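Local coordinates for kelch domain-containing protein (Colletotrichum graminicola M1.001, PDB 5C86), which is a copper-dependent fungal alcohol oxidase of the AA5 family that probably oxidises alcohols to aldehydes with molecular oxygen as the electron acceptor, at residues P16-L21 and A420-V425; F280-V285 and S336-M341; V330-H335 and I346-G351. All blocks are in the same frame, centred on the assembly; numbering follows the deposited sequence.

Interaction 1 of 3, residues P16-L21 and A420-V425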
loop_
_atom_site.group_PDB
_atom_site.type_symbol
_atom_site.label_atom_id
_atom_site.label_comp_id
_atom_site.label_asym_id
_atom_site.label_seq_id
_atom_site.Cartn_x
_atom_site.Cartn_y
_atom_site.Cartn_z
ATOM N N PRO A 16 -2.915 7.715 13.523
ATOM C CA PRO A 16 -2.424 7.593 12.130
ATOM C C PRO A 16 -3.141 6.460 11.402
ATOM O O PRO A 16 -2.575 5.358 11.203
ATOM C CB PRO A 16 -0.942 7.383 12.304
ATOM C CG PRO A 16 -0.800 6.720 13.600
ATOM C CD PRO A 16 -1.926 7.289 14.507
ATOM N N VAL A 17 -4.384 6.741 11.058
ATOM C CA VAL A 17 -5.269 5.780 10.452
ATOM C C VAL A 17 -4.987 5.652 8.930
ATOM O O VAL A 17 -5.366 4.646 8.301
ATOM C CB VAL A 17 -6.748 6.170 10.726
ATOM C CG1 VAL A 17 -7.741 5.316 9.977
ATOM C CG2 VAL A 17 -6.954 6.092 12.253
ATOM N N ALA A 18 -4.434 6.674 8.363
ATOM C CA ALA A 18 -4.037 6.701 6.958
ATOM C C ALA A 18 -2.631 7.241 6.990
ATOM O O ALA A 18 -2.334 8.234 7.692
ATOM C CB ALA A 18 -4.950 7.532 6.140
ATOM N N VAL A 19 -1.736 6.676 6.158
ATOM C CA VAL A 19 -0.362 7.127 6.088
ATOM C C VAL A 19 0.131 7.101 4.663
ATOM O O VAL A 19 -0.352 6.274 3.870
ATOM C CB VAL A 19 0.597 6.345 6.952
ATOM C CG1 VAL A 19 0.166 6.345 8.428
ATOM C CG2 VAL A 19 0.779 4.903 6.485
ATOM N N ALA A 20 1.078 7.993 4.344
ATOM C CA ALA A 20 1.640 8.070 2.978
ATOM C C ALA A 20 3.088 8.396 3.073
ATOM O O ALA A 20 3.487 9.231 3.919
ATOM C CB ALA A 20 0.975 9.110 2.148
ATOM N N LEU A 21 3.903 7.784 2.226
ATOM C CA LEU A 21 5.338 8.138 2.181
ATOM C C LEU A 21 5.480 9.263 1.207
ATOM O O LEU A 21 5.002 9.202 0.090
ATOM C CB LEU A 21 6.180 6.931 1.735
ATOM C CG LEU A 21 7.672 7.204 1.734
ATOM C CD1 LEU A 21 8.173 7.235 3.114
ATOM C CD2 LEU A 21 8.369 6.097 1.007
ATOM N N ALA A 420 0.943 4.370 0.004
ATOM C CA ALA A 420 0.087 4.956 1.024
ATOM C C ALA A 420 -0.898 3.877 1.389
ATOM O O ALA A 420 -1.238 3.008 0.596
ATOM C CB ALA A 420 -0.656 6.158 0.498
ATOM N N THR A 421 -1.402 3.956 2.634
ATOM C CA THR A 421 -2.340 2.919 3.063
ATOM C C THR A 421 -3.328 3.408 4.088
ATOM O O THR A 421 -3.034 4.270 4.897
ATOM C CB THR A 421 -1.590 1.683 3.687
ATOM O OG1 THR A 421 -2.470 0.542 3.766
ATOM C CG2 THR A 421 -0.960 1.878 5.052
ATOM N N THR A 422 -4.509 2.808 4.067
ATOM C CA THR A 422 -5.508 2.973 5.111
ATOM C C THR A 422 -6.411 1.778 5.031
ATOM O O THR A 422 -6.680 1.285 3.935
ATOM C CB THR A 422 -6.276 4.319 4.925
ATOM O OG1 THR A 422 -7.101 4.474 6.081
ATOM C CG2 THR A 422 -7.127 4.371 3.739
ATOM N N HIS A 423 -6.924 1.315 6.153
ATOM C CA HIS A 423 -7.938 0.277 6.165
ATOM C C HIS A 423 -7.556 -1.018 5.454
ATOM O O HIS A 423 -8.432 -1.702 4.953
ATOM C CB HIS A 423 -9.279 0.804 5.540
ATOM C CG HIS A 423 -10.000 1.784 6.375
ATOM N ND1 HIS A 423 -9.572 3.081 6.564
ATOM C CD2 HIS A 423 -11.073 1.614 7.202
ATOM C CE1 HIS A 423 -10.358 3.665 7.472
ATOM N NE2 HIS A 423 -11.281 2.810 7.832
ATOM N N THR A 424 -6.277 -1.351 5.542
ATOM C CA THR A 424 -5.668 -2.557 4.953
ATOM C C THR A 424 -5.422 -2.424 3.473
ATOM O O THR A 424 -4.848 -3.373 2.903
ATOM C CB THR A 424 -6.432 -3.940 5.209
ATOM O OG1 THR A 424 -7.548 -4.064 4.311
ATOM C CG2 THR A 424 -6.855 -4.065 6.640
ATOM N N VAL A 425 -5.786 -1.295 2.833
ATOM C CA VAL A 425 -5.755 -1.176 1.385
ATOM C C VAL A 425 -4.493 -0.398 1.003
ATOM O O VAL A 425 -4.277 0.723 1.477
ATOM C CB VAL A 425 -6.992 -0.507 0.793
ATOM C CG1 VAL A 425 -6.826 -0.320 -0.704
ATOM C CG2 VAL A 425 -8.239 -1.279 1.202
HETATM O O HOH W 1 -6.083 2.004 8.688
#
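The T422 hydroxyl donates to V17 O, with OG1 and that oxygen 2.8 Å apart, from above the carbonyl plane, 42° out of it. A chi1 of -173°, with OG1 opposite the backbone N, sets this up, and OG1 in turn accepts from H423 ND1, 2.9 Å away and close to the imidazole plane. A water also donates to V17 O and accepts from H423 N, so V17 O probably helps steady the copper ligand H423, its ring through T422 OG1 and its backbone N through the water. The type I' turn from T422 to V425 opens the connection between strands 412-422 and 431-438 of the galactose oxidase-like E-set domain; as in galactose oxidase, this hairpin reaches into the pore of the seven-bladed propeller and presents H423 beside Y120 and H335. Farther along, strands 18-21 and 412-422 pair antiparallel through two bonds of V19 with T421, 3.0 Å from V19 N to T421 O and 2.8 Å from T421 N to V19 O. On one face the methyls V19 CG2 and T421 CG2 run side by side, 3.8 Å apart, next to T337 and W347. The other face joins A20 CB to A420 CB at 3.8 Å.

Interaction 2 of 3, residues F280-V285 and S336-M341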
loop_
_atom_site.group_PDB
_atom_site.type_symbol
_atom_site.label_atom_id
_atom_site.label_comp_id
_atom_site.label_asym_id
_atom_site.label_seq_id
_atom_site.Cartn_x
_atom_site.Cartn_y
_atom_site.Cartn_z
ATOM N N PHE A 280 -7.658 -7.357 9.494
ATOM C CA PHE A 280 -7.216 -5.949 9.747
ATOM C C PHE A 280 -5.705 -5.809 9.916
ATOM O O PHE A 280 -5.224 -4.760 10.373
ATOM C CB PHE A 280 -7.958 -5.216 10.920
ATOM C CG PHE A 280 -9.456 -5.366 10.899
ATOM C CD1 PHE A 280 -10.223 -5.111 9.769
ATOM C CD2 PHE A 280 -10.126 -5.831 12.042
ATOM C CE1 PHE A 280 -11.596 -5.310 9.765
ATOM C CE2 PHE A 280 -11.515 -6.015 12.015
ATOM C CZ PHE A 280 -12.223 -5.797 10.860
ATOM N N ALA A 281 -4.938 -6.792 9.450
ATOM C CA ALA A 281 -3.491 -6.655 9.384
ATOM C C ALA A 281 -3.062 -5.786 8.235
ATOM O O ALA A 281 -3.892 -5.303 7.451
ATOM C CB ALA A 281 -2.755 -7.982 9.346
ATOM N N ASN A 282 -1.741 -5.493 8.170
ATOM C CA ASN A 282 -1.135 -4.846 7.032
ATOM C C ASN A 282 -0.004 -5.700 6.527
ATOM O O ASN A 282 0.629 -6.409 7.290
ATOM C CB ASN A 282 -0.578 -3.488 7.364
ATOM C CG ASN A 282 -1.653 -2.446 7.632
ATOM O OD1 ASN A 282 -2.039 -1.752 6.713
ATOM N ND2 ASN A 282 -2.153 -2.362 8.842
ATOM N N ALA A 283 0.216 -5.685 5.216
ATOM C CA ALA A 283 1.348 -6.401 4.647
ATOM C C ALA A 283 2.222 -5.462 3.853
ATOM O O ALA A 283 1.694 -4.628 3.141
ATOM C CB ALA A 283 0.892 -7.508 3.730
ATOM N N VAL A 284 3.530 -5.591 3.997
ATOM C CA VAL A 284 4.481 -4.672 3.405
ATOM C C VAL A 284 5.536 -5.457 2.665
ATOM O O VAL A 284 6.215 -6.278 3.252
ATOM C CB VAL A 284 5.114 -3.750 4.469
ATOM C CG1 VAL A 284 6.177 -2.852 3.828
ATOM C CG2 VAL A 284 4.043 -2.884 5.143
ATOM N N VAL A 285 5.727 -5.148 1.376
ATOM C CA VAL A 285 6.835 -5.725 0.607
ATOM C C VAL A 285 8.124 -4.929 0.819
ATOM O O VAL A 285 8.100 -3.720 0.811
ATOM C CB VAL A 285 6.536 -5.961 -0.892
ATOM C CG1 VAL A 285 6.347 -4.713 -1.669
ATOM C CG2 VAL A 285 7.640 -6.801 -1.584
ATOM N N SER A 336 -5.296 0.342 12.027
ATOM C CA SER A 336 -3.803 0.281 12.057
ATOM C C SER A 336 -3.250 0.387 10.617
ATOM O O SER A 336 -3.936 0.173 9.643
ATOM C CB SER A 336 -3.306 -0.988 12.718
ATOM O OG SER A 336 -3.680 -2.167 11.963
ATOM N N THR A 337 -2.018 0.842 10.595
ATOM C CA THR A 337 -1.311 1.107 9.341
ATOM C C THR A 337 0.107 0.537 9.423
ATOM O O THR A 337 0.668 0.369 10.483
ATOM C CB THR A 337 -1.294 2.599 9.018
ATOM O OG1 THR A 337 -0.731 3.313 10.140
ATOM C CG2 THR A 337 -2.652 3.119 8.603
ATOM N N ALA A 338 0.697 0.245 8.216
ATOM C CA ALA A 338 2.106 -0.105 8.130
ATOM C C ALA A 338 2.591 0.311 6.735
ATOM O O ALA A 338 1.805 0.333 5.800
ATOM C CB ALA A 338 2.378 -1.569 8.333
ATOM N N LEU A 339 3.856 0.697 6.650
ATOM C CA LEU A 339 4.341 1.272 5.440
ATOM C C LEU A 339 5.865 1.145 5.358
ATOM O O LEU A 339 6.591 1.410 6.319
ATOM C CB LEU A 339 3.932 2.735 5.336
ATOM C CG LEU A 339 3.882 3.267 3.911
ATOM C CD1 LEU A 339 2.676 2.770 3.185
ATOM C CD2 LEU A 339 3.950 4.759 3.921
ATOM N N LEU A 340 6.368 0.765 4.173
ATOM C CA LEU A 340 7.827 0.753 3.949
ATOM C C LEU A 340 8.367 2.157 3.850
ATOM O O LEU A 340 7.840 2.971 3.124
ATOM C CB LEU A 340 8.172 0.059 2.631
ATOM C CG LEU A 340 9.638 -0.106 2.321
ATOM C CD1 LEU A 340 10.258 -0.989 3.335
ATOM C CD2 LEU A 340 9.816 -0.677 0.918
ATOM N N MET A 341 9.497 2.396 4.528
ATOM C CA MET A 341 10.241 3.666 4.485
ATOM C C MET A 341 11.458 3.574 3.513
ATOM O O MET A 341 11.979 2.487 3.298
ATOM C CB MET A 341 10.705 3.963 5.908
ATOM C CG MET A 341 9.583 4.006 6.957
ATOM S SD MET A 341 8.244 5.145 6.560
ATOM C CE MET A 341 8.989 6.712 6.760
HETATM O O HOH W 2 -5.787 -2.165 9.369
HETATM O O HOH W 3 -1.415 -3.743 11.321
HETATM O O HOH W 4 -3.959 0.180 6.295
#
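N282 lays its carboxamide along the backbone of strand 336-340, its CG 3.6 Å from A338 N and its CB 3.7 Å from A338 CB. With chi1 at -71°, CG lies opposite the carbonyl carbon, and the amide reaches back to S336, where ND2 makes a weak hydrogen bond to S336 O at 3.2 Å. Water fills in around it: one molecule accepts from ND2 and donates to S336 OG, another donates to OD1 and weakly to S336 O, and a third links S336 O to F280 O. Both ends of the amide are therefore engaged, which should fix its rotation. The S336 hydroxyl is itself held mainly by N333 O. A338 N, against which the amide lies, is buried and finds no partner in the model. Farther along the strand the contact becomes apolar. V284 straddles two residues, CG2 resting 3.8 Å from A338 CB and CG1, opposite the backbone N at chi1 176°, 3.7 Å from L340 CB; L340 CD2 in turn comes within 3.5 Å of V285 O. The two strand segments run parallel, 2° apart with axes 6.6 Å from each other, yet are joined by side chains and water instead of backbone bonds, as expected for the innermost strands of adjacent blades around the pore of a Kelch propeller.

Interaction 3 of 3, residues V330-H335 and I346-G351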
loop_
_atom_site.group_PDB
_atom_site.type_symbol
_atom_site.label_atom_id
_atom_site.label_comp_id
_atom_site.label_asym_id
_atom_site.label_seq_id
_atom_site.Cartn_x
_atom_site.Cartn_y
_atom_site.Cartn_z
ATOM N N VAL A 330 1.386 -3.113 21.790
ATOM C CA VAL A 330 0.150 -2.439 21.472
ATOM C C VAL A 330 -0.588 -3.194 20.351
ATOM O O VAL A 330 -0.017 -3.387 19.281
ATOM C CB VAL A 330 0.362 -0.978 21.054
ATOM C CG1 VAL A 330 -0.923 -0.274 20.715
ATOM C CG2 VAL A 330 1.080 -0.193 22.201
ATOM N N PRO A 331 -1.877 -3.484 20.524
ATOM C CA PRO A 331 -2.653 -4.131 19.410
ATOM C C PRO A 331 -2.694 -3.222 18.208
ATOM O O PRO A 331 -2.831 -1.996 18.349
ATOM C CB PRO A 331 -4.064 -4.309 19.983
ATOM C CG PRO A 331 -3.811 -4.341 21.433
ATOM C CD PRO A 331 -2.734 -3.349 21.723
ATOM N N ARG A 332 -2.599 -3.810 17.010
ATOM C CA ARG A 332 -2.735 -3.071 15.758
ATOM C C ARG A 332 -3.835 -3.724 14.949
ATOM O O ARG A 332 -3.563 -4.498 14.058
ATOM C CB ARG A 332 -1.388 -3.082 15.019
ATOM C CG ARG A 332 -0.214 -2.422 15.784
ATOM C CD ARG A 332 -0.334 -0.966 16.095
ATOM N NE ARG A 332 0.839 -0.491 16.889
ATOM C CZ ARG A 332 0.868 0.640 17.610
ATOM N NH1 ARG A 332 -0.150 1.442 17.653
ATOM N NH2 ARG A 332 1.954 0.932 18.299
ATOM N N ASN A 333 -5.057 -3.347 15.280
ATOM C CA ASN A 333 -6.212 -4.002 14.735
ATOM C C ASN A 333 -6.888 -3.082 13.774
ATOM O O ASN A 333 -6.235 -2.505 12.917
ATOM C CB ASN A 333 -7.145 -4.551 15.854
ATOM C CG ASN A 333 -6.537 -5.616 16.682
ATOM O OD1 ASN A 333 -5.536 -6.241 16.338
ATOM N ND2 ASN A 333 -7.196 -5.885 17.832
ATOM N N TYR A 334 -8.207 -2.890 13.833
ATOM C CA TYR A 334 -8.875 -1.953 12.916
ATOM C C TYR A 334 -8.271 -0.552 13.041
ATOM O O TYR A 334 -7.983 -0.086 14.132
ATOM C CB TYR A 334 -10.378 -1.899 13.248
ATOM C CG TYR A 334 -11.227 -1.295 12.179
ATOM C CD1 TYR A 334 -11.274 -1.852 10.903
ATOM C CD2 TYR A 334 -12.073 -0.199 12.394
ATOM C CE1 TYR A 334 -12.055 -1.348 9.941
ATOM C CE2 TYR A 334 -12.895 0.300 11.351
ATOM C CZ TYR A 334 -12.873 -0.298 10.134
ATOM O OH TYR A 334 -13.735 0.111 9.095
ATOM N N HIS A 335 -8.022 0.049 11.884
ATOM C CA HIS A 335 -7.456 1.384 11.721
ATOM C C HIS A 335 -5.965 1.475 11.996
ATOM O O HIS A 335 -5.461 2.591 12.155
ATOM C CB HIS A 335 -8.263 2.446 12.499
ATOM C CG HIS A 335 -9.593 2.734 11.893
ATOM N ND1 HIS A 335 -10.550 3.471 12.554
ATOM C CD2 HIS A 335 -10.121 2.464 10.684
ATOM C CE1 HIS A 335 -11.589 3.641 11.776
ATOM N NE2 HIS A 335 -11.372 3.041 10.640
ATOM N N ILE A 346 10.157 -0.388 8.478
ATOM C CA ILE A 346 8.726 -0.443 8.250
ATOM C C ILE A 346 7.982 0.218 9.387
ATOM O O ILE A 346 8.114 -0.200 10.541
ATOM C CB ILE A 346 8.215 -1.841 8.089
ATOM C CG1 ILE A 346 9.027 -2.617 7.047
ATOM C CG2 ILE A 346 6.755 -1.785 7.643
ATOM C CD1 ILE A 346 8.567 -4.032 6.729
ATOM N N TRP A 347 7.287 1.256 9.068
ATOM C CA TRP A 347 6.287 1.840 10.039
ATOM C C TRP A 347 5.218 0.869 10.372
ATOM O O TRP A 347 4.692 0.168 9.514
ATOM C CB TRP A 347 5.660 3.068 9.443
ATOM C CG TRP A 347 4.388 3.463 10.075
ATOM C CD1 TRP A 347 3.122 3.262 9.523
ATOM C CD2 TRP A 347 4.205 4.172 11.282
ATOM N NE1 TRP A 347 2.162 3.759 10.392
ATOM C CE2 TRP A 347 2.823 4.335 11.447
ATOM C CE3 TRP A 347 5.075 4.635 12.271
ATOM C CZ2 TRP A 347 2.283 4.984 12.595
ATOM C CZ3 TRP A 347 4.544 5.288 13.409
ATOM C CH2 TRP A 347 3.180 5.419 13.536
ATOM N N SER A 348 4.885 0.777 11.676
ATOM C CA SER A 348 3.668 0.073 12.180
ATOM C C SER A 348 3.020 0.889 13.322
ATOM O O SER A 348 3.738 1.194 14.307
ATOM C CB SER A 348 4.042 -1.280 12.697
ATOM O OG SER A 348 2.960 -1.891 13.378
ATOM N N GLY A 349 1.765 1.277 13.110
ATOM C CA GLY A 349 1.154 2.004 14.216
ATOM C C GLY A 349 -0.277 2.206 14.012
ATOM O O GLY A 349 -0.911 1.584 13.218
ATOM N N GLY A 350 -0.826 3.116 14.808
ATOM C CA GLY A 350 -2.268 3.368 14.705
ATOM C C GLY A 350 -3.153 2.351 15.401
ATOM O O GLY A 350 -2.705 1.487 16.150
ATOM N N GLY A 351 -4.399 2.439 15.002
ATOM C CA GLY A 351 -5.506 1.637 15.566
ATOM C C GLY A 351 -6.428 2.548 16.354
ATOM O O GLY A 351 -5.957 3.477 17.061
HETATM O O HOH W 5 3.130 -2.339 16.128
#
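R332 reaches across to the glycine-rich end of strand 346-350, where NH1 donates to G350 O at 3.0 Å. The bond is nearly straight, 160° at the hydrogen, and the acceptor lies in the guanidinium plane. G349 CA, 3.7 Å from R332 CZ, covers one face of the group toward its rim, and V330 CG1 covers the opposite face. A bend at chi2 (-63°) folds the side chain so that this flat end slots between the two. At the edge a water accepts from R332 NE and lies 2.8 Å from S348 OG, while the salt bridge of NH1 with D364 gives the charge a second partner. Closer to the copper site the backbones themselves meet: G351 N makes a weak, bent bond to H335 O at 3.0 Å, and G351 CA offers a hydrogen to Y334 O, 3.3 Å away. G350 and G351 take backbone angles suited to glycine. Beyond them, Y334 and H335 each bring a ring carbon over the rim of the other's face, H335 ND1 is held by G352 O, and the Y334 hydroxyl bonds with those of the copper ligand Y120 and of Y245. Residues 330-335 form the last part of the loop from strand 321-324 to strand 336-340, the inner strand of a four-stranded blade in which strand 346-350 lies between 336-340 and 364-369.

How the interactions relate
All three contacts are buried. The centre of interaction 3 is about 14 Å from the centre of the chain, against about 7 Å for the other two. Strand 336-340 ties them together: it faces strand 282-285, pairs with strand 346-350, and sends T337 OG1 to P16 O and to W347 NE1. The chemistry follows position: antiparallel backbone pairing joins the E-set hairpin to the propeller; side-chain packing, part apolar and part bridged by water, joins neighbouring blades; and an arginine with glycines shapes a loop at a blade end. Interactions 1 and 3 converge on the copper site, H423 NE2 and H335 NE2 standing 2.8 Å apart in this copper-free model.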